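Local coordinates for protein fructosamine deglycase FrlB (Bacillus subtilis, PDB 3EUA) that catalyses the conversion of a range of fructosamine 6-phosphates to glucose 6-phosphate and a free amino acid, at residues Glu254-Pro257 against Leu258-Arg261; Leu276-Ala279 against Ser280-Phe283; Tyr45-Asp48 against Arg49-Ser53. All coordinates share one frame; numbering follows the deposited sequence.

Interaction 1 (Glu254-Pro257 against Leu258-Arg261)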
# COMPACT_ATOMS: atom_id res chain seq x y z
N GLU A 254 3.30 -15.34 -9.33
CA GLU A 254 4.32 -14.87 -10.23
C GLU A 254 5.42 -14.06 -9.57
O GLU A 254 6.48 -13.94 -10.15
CB GLU A 254 3.69 -14.01 -11.34
CG GLU A 254 2.74 -14.69 -12.34
CD GLU A 254 1.37 -15.07 -11.80
OE1 GLU A 254 1.09 -14.80 -10.61
OE2 GLU A 254 0.57 -15.63 -12.58
N THR A 255 5.17 -13.51 -8.37
CA THR A 255 6.12 -12.67 -7.67
C THR A 255 7.02 -13.43 -6.71
O THR A 255 7.86 -12.82 -6.07
CB THR A 255 5.40 -11.52 -6.91
OG1 THR A 255 4.80 -11.99 -5.69
CG2 THR A 255 4.34 -10.87 -7.79
N ARG A 256 6.88 -14.75 -6.63
CA ARG A 256 7.73 -15.54 -5.76
C ARG A 256 9.25 -15.22 -5.92
O ARG A 256 9.98 -15.21 -4.92
CB ARG A 256 7.49 -17.02 -5.99
CG ARG A 256 8.34 -17.92 -5.12
CD ARG A 256 8.15 -19.32 -5.54
NE ARG A 256 9.06 -20.18 -4.82
CZ ARG A 256 8.84 -20.67 -3.61
NH1 ARG A 256 7.71 -20.44 -2.94
NH2 ARG A 256 9.77 -21.46 -3.09
N PRO A 257 9.75 -14.97 -7.17
CA PRO A 257 11.17 -14.59 -7.25
C PRO A 257 11.57 -13.40 -6.35
O PRO A 257 12.71 -13.36 -5.89
CB PRO A 257 11.33 -14.20 -8.72
CG PRO A 257 10.28 -15.03 -9.43
CD PRO A 257 9.13 -15.03 -8.52
N LEU A 258 10.65 -12.45 -6.13
CA LEU A 258 10.93 -11.32 -5.25
C LEU A 258 11.18 -11.82 -3.83
O LEU A 258 12.12 -11.37 -3.18
CB LEU A 258 9.77 -10.30 -5.20
CG LEU A 258 9.55 -9.34 -6.38
CD1 LEU A 258 9.44 -10.07 -7.73
CD2 LEU A 258 8.32 -8.39 -6.09
N GLU A 259 10.35 -12.77 -3.40
CA GLU A 259 10.40 -13.37 -2.07
C GLU A 259 11.69 -14.21 -1.92
O GLU A 259 12.39 -14.15 -0.92
CB GLU A 259 9.11 -14.19 -1.85
CG GLU A 259 7.83 -13.28 -1.88
CD GLU A 259 6.48 -13.99 -1.90
OE1 GLU A 259 6.31 -15.04 -2.61
OE2 GLU A 259 5.54 -13.44 -1.24
N GLU A 260 12.01 -14.97 -2.94
CA GLU A 260 13.22 -15.78 -2.96
C GLU A 260 14.49 -14.93 -2.84
O GLU A 260 15.40 -15.27 -2.11
CB GLU A 260 13.28 -16.59 -4.27
CG GLU A 260 12.15 -17.63 -4.40
CD GLU A 260 12.15 -18.42 -5.73
OE1 GLU A 260 12.53 -17.89 -6.80
OE2 GLU A 260 11.70 -19.56 -5.70
N ARG A 261 14.52 -13.80 -3.54
CA ARG A 261 15.68 -12.92 -3.49
C ARG A 261 15.84 -12.33 -2.09
O ARG A 261 16.95 -12.29 -1.54
CB ARG A 261 15.55 -11.82 -4.56
CG ARG A 261 16.72 -10.91 -4.67
CD ARG A 261 16.37 -9.71 -5.48
NE ARG A 261 17.51 -8.80 -5.60
CZ ARG A 261 17.41 -7.55 -6.06
NH1 ARG A 261 16.24 -7.06 -6.44
NH2 ARG A 261 18.48 -6.77 -6.11
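R256 and E260 stand one turn apart at the start of helix 256-269 and are joined through both side chain and backbone. NE of R256 forms a salt bridge with OE2 of E260 at 2.9 Å, bent to an N-H...O angle of 138°, and NE approaches that oxygen from above the carboxylate plane. With guanidinium and carboxylate planes 78° apart, this is a single-pronged grip rather than a two-pronged one. An extended arginine suits the place: with CG anti to the backbone N (chi1 -180°), its CG and CD run past the glutamate while NH1 reaches on to D277 OD1 and G251 O. E259 serves other donors. Its OE1 passes 3.5 Å from R256 CA and accepts from the amide of G251, and its OE2 accepts from that of S201, so both oxygens of this buried acid are matched.

Backbone bonds hold the turn itself. T255 O receives L258 N at 2.8 Å. R256 O takes a nearly straight bond from E260 N at 2.8 Å, plus a weak one from E259 N, and P257 O receives R261 N at 3.0 Å. P257 has no N-H to satisfy, which fits the first turn of a helix, where amides lack a carbonyl one turn earlier. L258 folds back over T255, its CD1 3.6 Å from T255 O, while R261 sends its guanidinium to E89 and the terminal carboxylate of Y329, both of the second subunit. This is the opening turn of the helix in a beta-alpha-beta crossover, strand 246-250 to strand 273-277, within the second SIS domain.

Interaction 2 (Leu276-Ala279 against Ser280-Phe283)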
# COMPACT_ATOMS: atom_id res chain seq x y z
N LEU A 276 7.98 -19.14 6.08
CA LEU A 276 6.82 -19.98 5.71
C LEU A 276 6.81 -20.02 4.22
O LEU A 276 6.59 -18.99 3.55
CB LEU A 276 5.49 -19.39 6.20
CG LEU A 276 5.17 -19.54 7.68
CD1 LEU A 276 6.06 -18.63 8.51
CD2 LEU A 276 3.68 -19.23 7.85
N ASP A 277 7.09 -21.20 3.67
CA ASP A 277 7.16 -21.36 2.22
C ASP A 277 6.02 -22.26 1.76
O ASP A 277 5.98 -23.45 2.10
CB ASP A 277 8.52 -21.96 1.81
CG ASP A 277 8.72 -22.08 0.28
OD1 ASP A 277 7.77 -21.89 -0.52
OD2 ASP A 277 9.86 -22.38 -0.13
N ALA A 278 5.09 -21.68 0.99
CA ALA A 278 3.93 -22.39 0.47
C ALA A 278 4.32 -23.60 -0.40
O ALA A 278 3.55 -24.54 -0.55
CB ALA A 278 3.07 -21.43 -0.33
N ALA A 279 5.49 -23.54 -0.99
CA ALA A 279 5.97 -24.66 -1.80
C ALA A 279 6.17 -25.92 -0.96
O ALA A 279 6.16 -27.03 -1.52
CB ALA A 279 7.22 -24.27 -2.54
N SER A 280 6.31 -25.78 0.37
CA SER A 280 6.48 -26.92 1.27
C SER A 280 5.14 -27.58 1.63
O SER A 280 5.15 -28.62 2.26
CB SER A 280 7.24 -26.50 2.53
OG SER A 280 6.49 -25.61 3.33
N TYR A 281 4.02 -26.98 1.23
CA TYR A 281 2.70 -27.53 1.49
C TYR A 281 2.24 -28.34 0.29
O TYR A 281 2.86 -28.31 -0.77
CB TYR A 281 1.69 -26.41 1.86
CG TYR A 281 2.20 -25.48 2.94
CD1 TYR A 281 2.91 -25.96 4.04
CD2 TYR A 281 1.93 -24.13 2.89
CE1 TYR A 281 3.38 -25.11 5.04
CE2 TYR A 281 2.39 -23.25 3.91
CZ TYR A 281 3.11 -23.75 4.96
OH TYR A 281 3.57 -22.90 5.94
N ASP A 282 1.14 -29.07 0.46
CA ASP A 282 0.61 -29.96 -0.59
C ASP A 282 -0.50 -29.33 -1.42
O ASP A 282 -1.65 -29.33 -1.00
CB ASP A 282 0.11 -31.23 0.09
CG ASP A 282 -0.41 -32.27 -0.88
OD1 ASP A 282 -0.43 -31.99 -2.10
OD2 ASP A 282 -0.83 -33.36 -0.41
N PHE A 283 -0.15 -28.83 -2.60
CA PHE A 283 -1.10 -28.24 -3.54
C PHE A 283 -1.34 -29.16 -4.72
O PHE A 283 -1.79 -28.71 -5.76
CB PHE A 283 -0.58 -26.88 -4.03
CG PHE A 283 -0.67 -25.77 -2.98
CD1 PHE A 283 0.32 -25.62 -2.02
CD2 PHE A 283 -1.71 -24.88 -2.99
CE1 PHE A 283 0.23 -24.61 -1.07
CE2 PHE A 283 -1.81 -23.88 -2.06
CZ PHE A 283 -0.84 -23.75 -1.09
O HOH W 1 7.79 -23.52 5.25
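S280 turns back on D277 and gives its carbonyl two hydrogen bonds. OG of S280 meets D277 O at 2.5 Å, coming nearly in line with the C=O bond, while S280 N reaches the same oxygen at 2.9 Å from above the carbonyl plane. The hydroxyl gets there because OG sits between the backbone N and the carbonyl carbon (chi1 68°); it also accepts from a water that is held in turn by D277 N. A small hydroxyl residue suits this tight 3-10 turn.

Y281 lies against the same turn. D277 O stands 3.9 Å above the centre of one ring face, CD2 of Y281 is 3.6 Å from A278 CA, and the phenol OH passes beside L276 before bonding to E179 on helix 158-190. A278 fits because its methyl is short enough for both aromatic neighbours: A278 CB lies 4.3 Å from F283 CE1, and A278 O accepts from Y281 N at 3.1 Å. At the start of the turn D277 OD1 takes A279 N in an Asx turn, while also holding R256 in a salt bridge. The chemistry implies a tight 3-10 turn that bends the chain after strand 273-277: backbone groups and the serine hydroxyl pair within it, while the D277 carboxylate and Y281 OH also reach outside.

Interaction 3 (Tyr45-Asp48 against Arg49-Ser53)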
# COMPACT_ATOMS: atom_id res chain seq x y z
N TYR A 45 -4.80 -8.65 -6.64
CA TYR A 45 -3.83 -9.34 -7.47
C TYR A 45 -4.54 -10.16 -8.56
O TYR A 45 -4.13 -10.10 -9.71
CB TYR A 45 -2.97 -10.25 -6.62
CG TYR A 45 -1.84 -10.85 -7.35
CD1 TYR A 45 -0.60 -10.21 -7.40
CD2 TYR A 45 -1.97 -12.08 -7.95
CE1 TYR A 45 0.48 -10.79 -8.07
CE2 TYR A 45 -0.93 -12.66 -8.60
CZ TYR A 45 0.30 -12.01 -8.66
OH TYR A 45 1.35 -12.61 -9.34
N VAL A 46 -5.61 -10.88 -8.20
CA VAL A 46 -6.41 -11.65 -9.16
C VAL A 46 -6.92 -10.73 -10.26
O VAL A 46 -6.73 -11.00 -11.45
CB VAL A 46 -7.59 -12.42 -8.47
CG1 VAL A 46 -8.55 -13.04 -9.49
CG2 VAL A 46 -7.05 -13.52 -7.54
N PHE A 47 -7.57 -9.64 -9.89
CA PHE A 47 -8.04 -8.70 -10.90
C PHE A 47 -6.93 -8.19 -11.79
O PHE A 47 -7.13 -8.07 -13.00
CB PHE A 47 -8.80 -7.51 -10.28
CG PHE A 47 -10.26 -7.66 -10.31
CD1 PHE A 47 -10.93 -8.43 -9.38
CD2 PHE A 47 -11.00 -7.07 -11.34
CE1 PHE A 47 -12.31 -8.60 -9.45
CE2 PHE A 47 -12.37 -7.24 -11.40
CZ PHE A 47 -13.02 -8.01 -10.46
N ASP A 48 -5.77 -7.87 -11.22
CA ASP A 48 -4.65 -7.39 -12.04
C ASP A 48 -4.17 -8.40 -13.07
O ASP A 48 -3.82 -8.03 -14.17
CB ASP A 48 -3.46 -6.92 -11.17
CG ASP A 48 -3.72 -5.58 -10.49
OD1 ASP A 48 -4.68 -4.86 -10.86
OD2 ASP A 48 -2.95 -5.24 -9.57
N ARG A 49 -4.17 -9.68 -12.70
CA ARG A 49 -3.74 -10.76 -13.60
C ARG A 49 -4.83 -11.29 -14.55
O ARG A 49 -4.52 -11.84 -15.61
CB ARG A 49 -3.23 -11.92 -12.76
CG ARG A 49 -1.90 -11.69 -12.10
CD ARG A 49 -0.73 -12.18 -12.95
NE ARG A 49 -0.73 -11.67 -14.31
CZ ARG A 49 -0.97 -12.35 -15.43
NH1 ARG A 49 -1.25 -13.66 -15.44
NH2 ARG A 49 -0.89 -11.72 -16.59
N GLU A 50 -6.10 -11.12 -14.17
CA GLU A 50 -7.22 -11.68 -14.93
C GLU A 50 -8.16 -10.75 -15.67
O GLU A 50 -8.71 -11.15 -16.71
CB GLU A 50 -8.10 -12.47 -13.97
CG GLU A 50 -7.38 -13.64 -13.30
CD GLU A 50 -7.01 -14.73 -14.29
OE1 GLU A 50 -7.73 -14.94 -15.30
OE2 GLU A 50 -5.99 -15.40 -14.04
N SER A 51 -8.40 -9.55 -15.13
CA SER A 51 -9.38 -8.67 -15.73
C SER A 51 -8.83 -7.83 -16.86
O SER A 51 -7.95 -7.01 -16.67
CB SER A 51 -10.02 -7.75 -14.68
OG SER A 51 -10.97 -6.92 -15.32
N LYS A 52 -9.41 -8.00 -18.03
CA LYS A 52 -9.02 -7.26 -19.19
C LYS A 52 -9.81 -5.95 -19.29
O LYS A 52 -9.30 -4.98 -19.83
CB LYS A 52 -9.23 -8.13 -20.45
N SER A 53 -11.00 -5.89 -18.70
CA SER A 53 -11.87 -4.73 -18.84
C SER A 53 -12.32 -4.00 -17.58
O SER A 53 -13.07 -3.03 -17.69
CB SER A 53 -13.14 -5.22 -19.54
OG SER A 53 -13.86 -6.11 -18.68
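Y45 and R49 lie side by side on helix 41-50, pointing the same way. CG of the arginine rests 3.8 Å from CE2 of the tyrosine, so it is this aliphatic carbon, not the guanidinium, that meets the ring; the ring and guanidinium planes are 72° apart. R49 bends at chi2 (-92°) and chi3, which lays its methylenes along the ring and takes its NH2 to N68 O of the second subunit. Two further contacts follow the same spacing: V46 CG1 meets E50 CG at 4.0 Å, and CB of S51 touches F47 CD2 at 3.5 Å.

Backbone bonds accompany each pair. R49 N reaches Y45 O at 3.0 Å, E50 N reaches V46 O at 2.8 Å, and S51 N, on the residue that leaves helical geometry, still reaches F47 O at 2.9 Å.

The polar ends look outward from the helix: Y45 OH to E254, D48 to Y59 and R67 of the second subunit, E50 to N155 and K157, and S51 to E153. A leucine in place of Y45 would probably leave E254 OE1 without its phenol partner and the methylenes of R49 less firmly backed. The chemistry implies a division of labour, in which carbon atoms pack along the helix while charged and hydroxyl tips bind its end to the rest of the chain and to the second subunit.

Interaction 1 is the link between the other two. Its R256 NH1 meets D277 OD1 of interaction 2 at 2.8 Å, tying the first turn of helix 256-269 to the end of the strand that follows it; the two centres are 14 Å apart. Elsewhere, E254 OE1 lies 2.5 Å from Y45 OH of interaction 3, a probable hydrogen bond that spans the two SIS domains, with centres 19 Å apart. Interactions 2 and 3 do not touch, their nearest atoms being about 13 Å apart. Interactions 1 and 3 both contact the second subunit, whereas interaction 2 is not touched by it, so the interdomain junction adjoins the subunit interface.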